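Local coordinates for protein laccase (PDB 4F7K) that is a laccase of the multicopper oxidase family that probably oxidises phenolic and related substrates while reducing dioxygen to water, at residues Pro35-Arg40 with Phe45-Gln50; Val121-Pro126 with Pro276-Asn281; Pro127-Asp132 with Asp234-Val239; His131-Met136 with Gly259-Lys264; Val184-Ile189 with Ile245-Pro250. One frame throughout, in Å; residues are numbered along the deposited sequence.

Interaction 1: Pro35-Arg40 with Phe45-Gln50; sequences PVLRAR and FDIRFQ
Between the two sheets of the N-terminal cupredoxin-type beta sandwich, A39 of strand 37-40 rests on the ring of F45, the first residue of segment 45-50. Its CB lies 3.7 Å from the centroid of the F45 ring and 23° off the normal, a CH-pi contact shifted toward the CE2-CZ rim. The CB of F45 points to the side, and chi1 of -82° swings the ring round to meet A39 and L37. L37 CB approaches F45 CE1 obliquely at 3.8 Å. The strands belong to different sheets of the sandwich and run nearly antiparallel, at 155°, with axes 8.7 Å apart at closest, so side chains fill the gap. L37 and I47 meet tip to tip, CD1 of L37 standing 4.2 Å from CD1 of I47. A leucine in place of F45 would probably leave the A39 methyl without its ring face and open a gap beside L37 CB. The ring of F91 meets that of F45, and R38, pointing away, pairs with E122.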
# COMPACT_ATOMS: atom_id res chain seq x y z
N PRO A 35 3.18 6.70 -12.46
CA PRO A 35 3.65 5.55 -13.23
C PRO A 35 3.93 4.33 -12.35
O PRO A 35 4.33 4.50 -11.20
CB PRO A 35 4.99 6.04 -13.82
CG PRO A 35 5.46 7.09 -12.81
CD PRO A 35 4.19 7.79 -12.43
N VAL A 36 3.70 3.14 -12.90
CA VAL A 36 4.12 1.86 -12.31
C VAL A 36 5.63 1.74 -12.43
O VAL A 36 6.16 1.68 -13.53
CB VAL A 36 3.52 0.62 -13.12
CG1 VAL A 36 3.80 -0.69 -12.42
CG2 VAL A 36 2.03 0.76 -13.37
N LEU A 37 6.33 1.72 -11.31
CA LEU A 37 7.76 1.46 -11.29
C LEU A 37 7.99 -0.05 -11.12
O LEU A 37 7.42 -0.67 -10.23
CB LEU A 37 8.42 2.24 -10.14
CG LEU A 37 8.10 3.75 -10.21
CD1 LEU A 37 8.61 4.43 -8.98
CD2 LEU A 37 8.66 4.42 -11.48
N ARG A 38 8.79 -0.62 -12.02
CA ARG A 38 9.02 -2.05 -12.10
C ARG A 38 10.51 -2.35 -12.07
O ARG A 38 11.30 -1.64 -12.67
CB ARG A 38 8.46 -2.58 -13.43
CG ARG A 38 7.20 -3.39 -13.26
CD ARG A 38 6.04 -3.05 -14.26
NE ARG A 38 4.87 -3.95 -14.06
CZ ARG A 38 4.97 -5.28 -13.90
NH1 ARG A 38 6.15 -5.90 -13.91
NH2 ARG A 38 3.87 -6.02 -13.73
N ALA A 39 10.87 -3.42 -11.35
CA ALA A 39 12.23 -3.99 -11.40
C ALA A 39 12.19 -5.43 -10.94
O ALA A 39 11.33 -5.78 -10.15
CB ALA A 39 13.17 -3.18 -10.52
N ARG A 40 13.09 -6.28 -11.41
CA ARG A 40 13.17 -7.65 -10.91
C ARG A 40 13.76 -7.65 -9.49
O ARG A 40 14.57 -6.78 -9.15
CB ARG A 40 14.00 -8.56 -11.85
CG ARG A 40 13.53 -8.53 -13.30
CD ARG A 40 14.28 -9.51 -14.19
NE ARG A 40 13.52 -10.74 -14.41
N PHE A 45 16.66 0.07 -8.43
CA PHE A 45 15.81 1.18 -8.85
C PHE A 45 16.65 2.43 -8.74
O PHE A 45 17.17 2.75 -7.67
CB PHE A 45 14.65 1.38 -7.86
CG PHE A 45 13.48 0.47 -8.07
CD1 PHE A 45 12.44 0.84 -8.93
CD2 PHE A 45 13.39 -0.74 -7.37
CE1 PHE A 45 11.32 -0.01 -9.09
CE2 PHE A 45 12.28 -1.60 -7.53
CZ PHE A 45 11.25 -1.23 -8.39
N ASP A 46 16.80 3.14 -9.85
CA ASP A 46 17.48 4.42 -9.87
C ASP A 46 16.45 5.48 -10.29
O ASP A 46 16.03 5.50 -11.45
CB ASP A 46 18.68 4.34 -10.83
CG ASP A 46 19.79 3.40 -10.33
OD1 ASP A 46 20.28 3.60 -9.20
OD2 ASP A 46 20.20 2.48 -11.07
N ILE A 47 16.05 6.34 -9.36
CA ILE A 47 14.94 7.27 -9.54
C ILE A 47 15.38 8.72 -9.29
O ILE A 47 15.90 9.03 -8.22
CB ILE A 47 13.77 6.86 -8.60
CG1 ILE A 47 13.22 5.51 -9.07
CG2 ILE A 47 12.64 7.92 -8.56
CD1 ILE A 47 12.63 4.59 -7.94
N ARG A 48 15.23 9.59 -10.29
CA ARG A 48 15.50 11.01 -10.10
C ARG A 48 14.17 11.74 -9.78
O ARG A 48 13.39 12.05 -10.68
CB ARG A 48 16.27 11.61 -11.28
CG ARG A 48 16.74 13.08 -11.08
CD ARG A 48 17.46 13.66 -12.32
NE ARG A 48 17.28 15.12 -12.45
CZ ARG A 48 18.02 15.94 -13.23
NH1 ARG A 48 19.05 15.48 -13.95
NH2 ARG A 48 17.74 17.24 -13.26
N PHE A 49 13.94 11.99 -8.49
CA PHE A 49 12.81 12.77 -8.01
C PHE A 49 12.98 14.26 -8.27
O PHE A 49 14.01 14.84 -7.89
CB PHE A 49 12.57 12.54 -6.51
CG PHE A 49 11.44 13.37 -5.93
CD1 PHE A 49 10.14 13.29 -6.45
CD2 PHE A 49 11.68 14.20 -4.86
CE1 PHE A 49 9.08 14.05 -5.88
CE2 PHE A 49 10.64 14.96 -4.27
CZ PHE A 49 9.33 14.90 -4.80
N GLN A 50 11.97 14.87 -8.87
CA GLN A 50 11.96 16.30 -9.19
C GLN A 50 10.72 16.97 -8.58
O GLN A 50 9.60 16.59 -8.89
CB GLN A 50 11.92 16.51 -10.70
CG GLN A 50 13.08 15.94 -11.46
CD GLN A 50 14.05 17.01 -11.83
OE1 GLN A 50 14.10 18.09 -11.20
NE2 GLN A 50 14.84 16.74 -12.86

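Interaction 2: Val121-Pro126 with Pro276-Asn281; sequences VEEPTP and PALPPN
E123 and P279 touch through CG of E123 and CG of P279, 4.0 Å apart, their side chains crossing at about a right angle. The contact joins two connecting segments of the multicopper oxidase fold: the chain leaving strand 116-122 of the first cupredoxin-type domain, and the long loop that runs from strand 256-261 to strand 290-295. L278 adds a looser approach, its CD2 lying 4.4 Å from E123 OE2. With CG anti to the carbonyl carbon (chi1 -66°), E123 puts its CG methylene against the proline; the bend at chi2 (84°) then turns the carboxylate away, toward R185. That arginine, on strand 183-190, forms a salt bridge with the carboxylate through NH1 and OE1. The pair ties the buried acid to the second domain, and its charge is probably well balanced there. L278 is seated in turn by V209 and A210 of strand 204-211 and by the same arginine, whose NH2 packs against L278 CD1.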
# COMPACT_ATOMS: atom_id res chain seq x y z
N VAL A 121 7.99 -5.16 -7.68
CA VAL A 121 9.24 -5.93 -7.74
C VAL A 121 8.92 -7.35 -8.21
O VAL A 121 8.22 -8.08 -7.53
CB VAL A 121 9.95 -5.99 -6.39
CG1 VAL A 121 11.33 -6.65 -6.56
CG2 VAL A 121 10.09 -4.61 -5.77
N GLU A 122 9.41 -7.72 -9.39
CA GLU A 122 9.03 -8.96 -10.05
C GLU A 122 9.77 -10.17 -9.49
O GLU A 122 10.93 -10.04 -9.11
CB GLU A 122 9.36 -8.87 -11.53
CG GLU A 122 8.73 -7.70 -12.26
CD GLU A 122 9.21 -7.68 -13.69
OE1 GLU A 122 9.59 -8.77 -14.19
OE2 GLU A 122 9.23 -6.59 -14.31
N GLU A 123 9.10 -11.33 -9.45
CA GLU A 123 9.76 -12.58 -9.09
C GLU A 123 10.67 -12.92 -10.28
O GLU A 123 10.33 -12.58 -11.41
CB GLU A 123 8.74 -13.72 -8.90
CG GLU A 123 7.78 -13.58 -7.73
CD GLU A 123 6.55 -12.71 -8.05
OE1 GLU A 123 6.04 -12.76 -9.20
OE2 GLU A 123 6.08 -11.99 -7.12
N PRO A 124 11.82 -13.59 -10.02
CA PRO A 124 12.67 -14.07 -11.12
C PRO A 124 11.92 -14.93 -12.14
O PRO A 124 12.16 -14.80 -13.33
CB PRO A 124 13.75 -14.89 -10.41
CG PRO A 124 13.20 -15.19 -9.07
CD PRO A 124 12.40 -13.95 -8.72
N THR A 125 11.02 -15.80 -11.68
CA THR A 125 10.11 -16.51 -12.59
C THR A 125 8.69 -16.32 -12.06
O THR A 125 8.26 -17.01 -11.13
CB THR A 125 10.48 -18.03 -12.84
OG1 THR A 125 10.29 -18.82 -11.66
CG2 THR A 125 11.95 -18.23 -13.33
N PRO A 126 7.94 -15.35 -12.62
CA PRO A 126 6.60 -15.06 -12.07
C PRO A 126 5.65 -16.23 -12.28
O PRO A 126 5.94 -17.12 -13.08
CB PRO A 126 6.14 -13.82 -12.87
CG PRO A 126 7.41 -13.23 -13.48
CD PRO A 126 8.31 -14.44 -13.72
N PRO A 276 -1.22 -21.63 -7.77
CA PRO A 276 0.06 -21.92 -7.12
C PRO A 276 0.33 -20.92 -5.99
O PRO A 276 -0.30 -19.86 -5.94
CB PRO A 276 1.06 -21.72 -8.26
CG PRO A 276 0.45 -20.55 -9.03
CD PRO A 276 -1.04 -20.80 -8.98
N ALA A 277 1.25 -21.27 -5.09
CA ALA A 277 1.72 -20.32 -4.09
C ALA A 277 2.89 -19.52 -4.67
O ALA A 277 3.62 -20.00 -5.54
CB ALA A 277 2.13 -21.05 -2.83
N LEU A 278 3.06 -18.29 -4.18
CA LEU A 278 4.22 -17.48 -4.57
C LEU A 278 5.51 -17.97 -3.88
O LEU A 278 5.46 -18.42 -2.73
CB LEU A 278 3.98 -15.98 -4.29
CG LEU A 278 2.87 -15.31 -5.11
CD1 LEU A 278 2.63 -13.89 -4.63
CD2 LEU A 278 3.20 -15.30 -6.61
N PRO A 279 6.66 -17.88 -4.58
CA PRO A 279 7.95 -18.22 -3.94
C PRO A 279 8.23 -17.28 -2.77
O PRO A 279 7.91 -16.07 -2.85
CB PRO A 279 8.97 -18.02 -5.07
CG PRO A 279 8.28 -17.24 -6.13
CD PRO A 279 6.81 -17.53 -6.00
N PRO A 280 8.78 -17.81 -1.67
CA PRO A 280 8.87 -17.00 -0.45
C PRO A 280 9.95 -15.94 -0.56
O PRO A 280 10.88 -16.07 -1.35
CB PRO A 280 9.22 -18.02 0.65
CG PRO A 280 9.06 -19.39 0.01
CD PRO A 280 9.30 -19.18 -1.45
N ASN A 281 9.81 -14.87 0.22
CA ASN A 281 10.85 -13.86 0.41
C ASN A 281 11.63 -14.25 1.65
O ASN A 281 11.11 -15.00 2.46
CB ASN A 281 10.20 -12.48 0.60
CG ASN A 281 9.67 -11.90 -0.69
OD1 ASN A 281 8.68 -11.14 -0.71
ND2 ASN A 281 10.34 -12.24 -1.80

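Interaction 3: Pro127-Asp132 with Asp234-Val239; sequences PDVDHD and DIIADV
V129 and I236 come closest along the backbones, with CA of V129 8.1 Å from CA of I236; V129 lies in the loop leading into strand 131-140 of the second cupredoxin-type domain. In the six-stranded sheet of that domain, strand 183-190 stands between strands 131-140 and 232-239. The loop passes over that middle strand, and I236 rises from the sheet to meet it with both branches. CD1 of I236 reaches CG of P127 at 4.0 Å, while CG2 of I236 stands 4.2 Å from CG1 of V129. The split follows from chi1 of -69°, which sets CG2 anti to the backbone N and CG1 anti to the carbonyl carbon. P127 also lies on R185 and V129 on R183. Arginines of the middle strand serve the acids beside this apolar patch: D238 is bridged to R183, D132 to R187 and D234 to R185. These arginines probably offset the like charges of the two carboxylates whose atoms D132 OD1 and D234 OD2 lie 6.7 Å apart.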
# COMPACT_ATOMS: atom_id res chain seq x y z
N PRO A 127 4.52 -16.27 -11.52
CA PRO A 127 3.58 -17.37 -11.76
C PRO A 127 2.89 -17.22 -13.11
O PRO A 127 2.90 -16.14 -13.72
CB PRO A 127 2.57 -17.19 -10.64
CG PRO A 127 2.61 -15.74 -10.34
CD PRO A 127 4.07 -15.43 -10.40
N ASP A 128 2.28 -18.30 -13.56
CA ASP A 128 1.65 -18.36 -14.86
C ASP A 128 0.29 -17.66 -14.82
O ASP A 128 -0.70 -18.22 -14.32
CB ASP A 128 1.50 -19.84 -15.29
CG ASP A 128 0.58 -20.01 -16.49
OD1 ASP A 128 0.57 -19.12 -17.37
OD2 ASP A 128 -0.13 -21.04 -16.54
N VAL A 129 0.23 -16.44 -15.33
CA VAL A 129 -1.06 -15.77 -15.42
C VAL A 129 -1.16 -15.13 -16.77
O VAL A 129 -0.15 -14.85 -17.40
CB VAL A 129 -1.28 -14.72 -14.27
CG1 VAL A 129 -1.31 -15.39 -12.91
CG2 VAL A 129 -0.20 -13.63 -14.28
N ASP A 130 -2.40 -14.90 -17.20
CA ASP A 130 -2.67 -14.18 -18.45
C ASP A 130 -2.60 -12.65 -18.33
O ASP A 130 -2.17 -11.99 -19.26
CB ASP A 130 -4.02 -14.61 -19.04
CG ASP A 130 -4.06 -16.07 -19.36
OD1 ASP A 130 -3.13 -16.54 -20.06
OD2 ASP A 130 -5.00 -16.75 -18.91
N HIS A 131 -3.04 -12.10 -17.21
CA HIS A 131 -2.99 -10.65 -16.99
C HIS A 131 -2.61 -10.35 -15.56
O HIS A 131 -3.07 -11.02 -14.63
CB HIS A 131 -4.34 -9.99 -17.29
CG HIS A 131 -4.80 -10.16 -18.70
ND1 HIS A 131 -5.64 -11.18 -19.09
CD2 HIS A 131 -4.53 -9.44 -19.81
CE1 HIS A 131 -5.88 -11.07 -20.38
NE2 HIS A 131 -5.21 -10.03 -20.85
N ASP A 132 -1.78 -9.33 -15.40
CA ASP A 132 -1.27 -8.90 -14.13
C ASP A 132 -1.72 -7.45 -13.96
O ASP A 132 -1.12 -6.55 -14.54
CB ASP A 132 0.26 -9.05 -14.13
CG ASP A 132 0.91 -8.68 -12.80
OD1 ASP A 132 0.29 -7.95 -11.96
OD2 ASP A 132 2.07 -9.13 -12.60
N ASP A 234 -2.30 -9.62 -2.71
CA ASP A 234 -2.23 -10.20 -4.06
C ASP A 234 -3.23 -11.36 -4.20
O ASP A 234 -3.32 -12.22 -3.35
CB ASP A 234 -0.81 -10.73 -4.36
CG ASP A 234 0.10 -9.67 -4.98
OD1 ASP A 234 -0.17 -8.45 -4.86
OD2 ASP A 234 1.11 -10.07 -5.63
N ILE A 235 -3.97 -11.38 -5.29
CA ILE A 235 -4.93 -12.43 -5.55
C ILE A 235 -4.64 -13.06 -6.90
O ILE A 235 -4.47 -12.38 -7.91
CB ILE A 235 -6.37 -11.90 -5.48
CG1 ILE A 235 -6.79 -11.76 -4.01
CG2 ILE A 235 -7.35 -12.83 -6.23
CD1 ILE A 235 -7.76 -10.71 -3.73
N ILE A 236 -4.56 -14.40 -6.92
CA ILE A 236 -4.58 -15.04 -8.20
C ILE A 236 -5.89 -15.79 -8.30
O ILE A 236 -6.29 -16.49 -7.38
CB ILE A 236 -3.34 -15.94 -8.40
CG1 ILE A 236 -2.10 -15.04 -8.54
CG2 ILE A 236 -3.53 -16.83 -9.62
CD1 ILE A 236 -0.77 -15.79 -8.26
N ALA A 237 -6.57 -15.62 -9.42
CA ALA A 237 -7.86 -16.21 -9.61
C ALA A 237 -8.13 -16.41 -11.09
O ALA A 237 -7.47 -15.81 -11.94
CB ALA A 237 -8.95 -15.34 -8.97
N ASP A 238 -9.09 -17.29 -11.37
CA ASP A 238 -9.52 -17.57 -12.72
C ASP A 238 -10.82 -16.83 -12.96
O ASP A 238 -11.68 -16.74 -12.06
CB ASP A 238 -9.75 -19.08 -12.90
CG ASP A 238 -8.47 -19.90 -12.75
OD1 ASP A 238 -7.45 -19.58 -13.40
OD2 ASP A 238 -8.49 -20.89 -11.97
N VAL A 239 -10.97 -16.30 -14.17
CA VAL A 239 -12.20 -15.60 -14.54
C VAL A 239 -13.27 -16.64 -14.85
O VAL A 239 -13.18 -17.36 -15.86
CB VAL A 239 -11.98 -14.70 -15.76
CG1 VAL A 239 -13.26 -13.97 -16.10
CG2 VAL A 239 -10.82 -13.73 -15.50

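Interaction 4: His131-Met136 with Gly259-Lys264; sequences HDLIIM and GEIPVK
I261 of strand 256-261 meets L133 and I135 of strand 131-140 across the interior of the second cupredoxin-type domain, where the edge of a four-stranded antiparallel sheet faces a six-stranded mixed one. The second segment opens at G259, whose CA is 9.4 Å from the CA of I135. The backbones stay well apart, and without a side chain G259 spans none of that distance. Two residues on, I261 bridges it: chi1 of -62° and an extended chi2 (167°) carry CD1 out toward L133, while CG2 stands anti to the backbone N. There I261 and L133 reach toward each other tip to tip, and CD1 of I261 lies 3.5 Å from CD1 of L133, a tight methyl-to-methyl contact. I135 is more loosely placed, its CD1 4.4 Å from CD1 of I261. V172 of strand 167-173 packs on I261, and from strand 183-190 L186 also packs on the I261 tip. The regular strand ends at I261, and past P262 the chain still keeps to this domain, CG2 of V263 packing against CG1 of V239.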
# COMPACT_ATOMS: atom_id res chain seq x y z
N HIS A 131 -3.04 -12.10 -17.21
CA HIS A 131 -2.99 -10.65 -16.99
C HIS A 131 -2.61 -10.35 -15.56
O HIS A 131 -3.07 -11.02 -14.63
CB HIS A 131 -4.34 -9.99 -17.29
CG HIS A 131 -4.80 -10.16 -18.70
ND1 HIS A 131 -5.64 -11.18 -19.09
CD2 HIS A 131 -4.53 -9.44 -19.81
CE1 HIS A 131 -5.88 -11.07 -20.38
NE2 HIS A 131 -5.21 -10.03 -20.85
N ASP A 132 -1.78 -9.33 -15.40
CA ASP A 132 -1.27 -8.90 -14.13
C ASP A 132 -1.72 -7.45 -13.96
O ASP A 132 -1.12 -6.55 -14.54
CB ASP A 132 0.26 -9.05 -14.13
CG ASP A 132 0.91 -8.68 -12.80
OD1 ASP A 132 0.29 -7.95 -11.96
OD2 ASP A 132 2.07 -9.13 -12.60
N LEU A 133 -2.76 -7.25 -13.15
CA LEU A 133 -3.42 -5.94 -13.00
C LEU A 133 -3.25 -5.39 -11.59
O LEU A 133 -3.22 -6.15 -10.61
CB LEU A 133 -4.92 -6.02 -13.34
CG LEU A 133 -5.24 -6.78 -14.64
CD1 LEU A 133 -6.71 -7.19 -14.77
CD2 LEU A 133 -4.76 -6.01 -15.89
N ILE A 134 -3.12 -4.06 -11.50
CA ILE A 134 -2.96 -3.39 -10.22
C ILE A 134 -4.25 -2.66 -9.90
O ILE A 134 -4.77 -1.95 -10.75
CB ILE A 134 -1.77 -2.39 -10.31
CG1 ILE A 134 -0.43 -3.16 -10.41
CG2 ILE A 134 -1.79 -1.38 -9.15
CD1 ILE A 134 0.72 -2.33 -11.01
N ILE A 135 -4.76 -2.83 -8.68
CA ILE A 135 -6.04 -2.27 -8.30
C ILE A 135 -5.83 -1.36 -7.10
O ILE A 135 -5.66 -1.85 -5.96
CB ILE A 135 -7.07 -3.37 -7.85
CG1 ILE A 135 -6.94 -4.66 -8.68
CG2 ILE A 135 -8.49 -2.79 -7.80
CD1 ILE A 135 -7.17 -4.49 -10.12
N MET A 136 -5.90 -0.06 -7.37
CA MET A 136 -5.70 0.95 -6.35
C MET A 136 -7.06 1.48 -5.92
O MET A 136 -7.84 2.05 -6.74
CB MET A 136 -4.74 2.06 -6.83
CG MET A 136 -3.27 1.58 -6.95
SD MET A 136 -2.25 2.58 -8.11
CE MET A 136 -2.89 2.12 -9.74
N GLY A 259 -15.49 -0.78 -8.76
CA GLY A 259 -15.10 -0.79 -10.15
C GLY A 259 -15.13 -2.21 -10.67
O GLY A 259 -15.45 -3.14 -9.93
N GLU A 260 -14.78 -2.37 -11.95
CA GLU A 260 -14.83 -3.66 -12.61
C GLU A 260 -13.82 -3.80 -13.74
O GLU A 260 -13.26 -2.82 -14.24
CB GLU A 260 -16.25 -3.98 -13.10
CG GLU A 260 -16.87 -2.94 -14.01
CD GLU A 260 -18.38 -3.07 -14.08
OE1 GLU A 260 -18.96 -3.81 -13.26
OE2 GLU A 260 -18.99 -2.45 -14.98
N ILE A 261 -13.56 -5.05 -14.11
CA ILE A 261 -12.70 -5.37 -15.23
C ILE A 261 -13.65 -6.04 -16.21
O ILE A 261 -14.17 -7.11 -15.93
CB ILE A 261 -11.56 -6.32 -14.81
CG1 ILE A 261 -10.67 -5.65 -13.76
CG2 ILE A 261 -10.75 -6.78 -16.01
CD1 ILE A 261 -9.74 -6.57 -13.06
N PRO A 262 -13.92 -5.37 -17.35
CA PRO A 262 -14.83 -5.90 -18.35
C PRO A 262 -14.27 -7.16 -18.97
O PRO A 262 -13.05 -7.27 -19.17
CB PRO A 262 -14.93 -4.77 -19.39
CG PRO A 262 -13.71 -3.95 -19.18
CD PRO A 262 -13.43 -4.02 -17.70
N VAL A 263 -15.16 -8.10 -19.23
CA VAL A 263 -14.78 -9.40 -19.75
C VAL A 263 -15.37 -9.52 -21.13
O VAL A 263 -16.55 -9.24 -21.33
CB VAL A 263 -15.30 -10.54 -18.85
CG1 VAL A 263 -15.02 -11.92 -19.49
CG2 VAL A 263 -14.67 -10.46 -17.47
N LYS A 264 -14.54 -9.95 -22.08
CA LYS A 264 -14.99 -10.20 -23.46
C LYS A 264 -14.24 -11.38 -24.05
O LYS A 264 -13.03 -11.49 -23.88
CB LYS A 264 -14.74 -8.97 -24.34

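Interaction 5: Val184-Ile189 with Ile245-Pro250; sequences VRLRLI and IGFVFP
L186 and L188 hold the ring of F247 between strands 184-189 and 245-249, which lie in the two facing sheets of the second cupredoxin-type domain. Their directions differ by 25°, and their axes come no nearer than 11.8 Å, a separation bridged by side chains alone. The aromatic contacts come first. Both L186 methyls, CD1 and CD2, lie 4.1 Å from F247 CZ, while L188 CD1 comes to 4.0 Å from F247 CE1 from the other side of the ring plane. Both leucines approach the ring obliquely. The purely aliphatic contact lies at the N-terminal ends of the two segments, where V184 CG2 meets I245 CD1 at 4.4 Å. I261 packs on both I245 and F247. Charged groups stay off this interface: R185 and R187 leave strand 184-189 away from it, and NH2 of R187 sits 3.3 Å above the plane of the R185 guanidinium. Their acidic partners probably balance the close pair. Facing strand 245-249, the contact is wholly apolar; it rests on shape and the exclusion of water, and the turn of the F247 ring is set by packing of the leucine methyls on its two sides.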
# COMPACT_ATOMS: atom_id res chain seq x y z
N VAL A 184 -6.01 -14.41 -13.87
CA VAL A 184 -5.53 -13.06 -13.55
C VAL A 184 -4.83 -12.97 -12.21
O VAL A 184 -5.27 -13.56 -11.24
CB VAL A 184 -6.65 -11.99 -13.62
CG1 VAL A 184 -7.26 -11.96 -15.00
CG2 VAL A 184 -7.72 -12.21 -12.53
N ARG A 185 -3.73 -12.22 -12.18
CA ARG A 185 -3.14 -11.74 -10.94
C ARG A 185 -3.68 -10.32 -10.64
O ARG A 185 -3.58 -9.44 -11.48
CB ARG A 185 -1.61 -11.74 -11.02
CG ARG A 185 -0.92 -11.42 -9.69
CD ARG A 185 0.58 -11.49 -9.82
NE ARG A 185 1.26 -11.29 -8.53
CZ ARG A 185 2.52 -11.67 -8.27
NH1 ARG A 185 3.24 -12.25 -9.22
NH2 ARG A 185 3.06 -11.44 -7.07
N LEU A 186 -4.32 -10.16 -9.48
CA LEU A 186 -4.91 -8.93 -9.05
C LEU A 186 -4.18 -8.41 -7.80
O LEU A 186 -4.26 -9.02 -6.73
CB LEU A 186 -6.41 -9.14 -8.76
CG LEU A 186 -7.28 -9.64 -9.93
CD1 LEU A 186 -8.65 -10.04 -9.44
CD2 LEU A 186 -7.42 -8.60 -11.03
N ARG A 187 -3.46 -7.30 -7.98
CA ARG A 187 -2.66 -6.62 -6.94
C ARG A 187 -3.42 -5.47 -6.30
O ARG A 187 -3.47 -4.35 -6.85
CB ARG A 187 -1.34 -6.12 -7.55
CG ARG A 187 -0.46 -7.28 -8.14
CD ARG A 187 0.77 -6.68 -8.73
NE ARG A 187 1.56 -7.59 -9.55
CZ ARG A 187 2.74 -8.11 -9.19
NH1 ARG A 187 3.25 -7.86 -7.99
NH2 ARG A 187 3.40 -8.91 -10.04
N LEU A 188 -4.04 -5.76 -5.15
CA LEU A 188 -4.95 -4.83 -4.54
C LEU A 188 -4.16 -3.97 -3.60
O LEU A 188 -3.38 -4.47 -2.79
CB LEU A 188 -6.07 -5.54 -3.74
CG LEU A 188 -7.30 -6.11 -4.46
CD1 LEU A 188 -6.99 -7.01 -5.65
CD2 LEU A 188 -8.16 -6.87 -3.43
N ILE A 189 -4.39 -2.68 -3.71
CA ILE A 189 -3.73 -1.76 -2.83
C ILE A 189 -4.75 -0.77 -2.32
O ILE A 189 -5.42 -0.11 -3.13
CB ILE A 189 -2.62 -0.96 -3.56
CG1 ILE A 189 -1.67 -1.90 -4.31
CG2 ILE A 189 -1.89 -0.10 -2.53
CD1 ILE A 189 -0.62 -1.19 -5.21
N ILE A 245 -15.39 -8.80 -14.02
CA ILE A 245 -14.85 -8.96 -12.68
C ILE A 245 -15.24 -7.70 -11.89
O ILE A 245 -15.11 -6.60 -12.42
CB ILE A 245 -13.34 -9.14 -12.71
CG1 ILE A 245 -12.96 -10.29 -13.64
CG2 ILE A 245 -12.81 -9.35 -11.30
CD1 ILE A 245 -11.48 -10.39 -13.95
N GLY A 246 -15.75 -7.88 -10.67
CA GLY A 246 -16.25 -6.76 -9.85
C GLY A 246 -15.55 -6.70 -8.50
O GLY A 246 -15.28 -7.75 -7.89
N PHE A 247 -15.24 -5.47 -8.07
CA PHE A 247 -14.67 -5.17 -6.77
C PHE A 247 -15.72 -4.47 -5.92
O PHE A 247 -16.10 -3.30 -6.18
CB PHE A 247 -13.41 -4.29 -6.94
CG PHE A 247 -12.29 -4.98 -7.68
CD1 PHE A 247 -11.40 -5.79 -7.02
CD2 PHE A 247 -12.18 -4.84 -9.07
CE1 PHE A 247 -10.37 -6.45 -7.71
CE2 PHE A 247 -11.16 -5.51 -9.77
CZ PHE A 247 -10.26 -6.32 -9.08
N VAL A 248 -16.20 -5.17 -4.90
CA VAL A 248 -17.35 -4.71 -4.16
C VAL A 248 -17.03 -4.32 -2.72
O VAL A 248 -16.30 -4.99 -2.03
CB VAL A 248 -18.53 -5.73 -4.25
CG1 VAL A 248 -19.72 -5.29 -3.39
CG2 VAL A 248 -19.00 -5.85 -5.69
N PHE A 249 -17.62 -3.20 -2.29
CA PHE A 249 -17.57 -2.76 -0.92
C PHE A 249 -18.95 -3.05 -0.30
O PHE A 249 -19.92 -2.32 -0.53
CB PHE A 249 -17.20 -1.27 -0.91
CG PHE A 249 -17.13 -0.65 0.46
CD1 PHE A 249 -16.78 0.68 0.58
CD2 PHE A 249 -17.45 -1.34 1.60
CE1 PHE A 249 -16.74 1.31 1.83
CE2 PHE A 249 -17.41 -0.71 2.86
CZ PHE A 249 -17.04 0.62 2.95
N PRO A 250 -19.05 -4.15 0.47
CA PRO A 250 -20.31 -4.57 1.02
C PRO A 250 -20.70 -3.64 2.17
O PRO A 250 -19.84 -3.25 2.96
CB PRO A 250 -20.00 -5.99 1.54
CG PRO A 250 -18.56 -5.93 1.91
CD PRO A 250 -17.91 -4.88 1.05

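From the N terminus, interaction 1 closes first, across only four residues, and binds the two sheets of the first domain. Interaction 2 then closes a loop of 149 residues, joining the exit of that domain to the chain leading to the third; interactions 3, 4 and 5 all nest inside it. Interactions 3 and 4 overlap at H131 and D132: the loop leading into strand 131-140 is tied to strand 232-239, then the strand itself to the facing sheet. Interaction 5 nests within interaction 4 and crosses interaction 3, their segments alternating along the chain. Strand 183-190 lies centrally: it pairs with both strands of interaction 3, while its R185 reaches E123 of interaction 2.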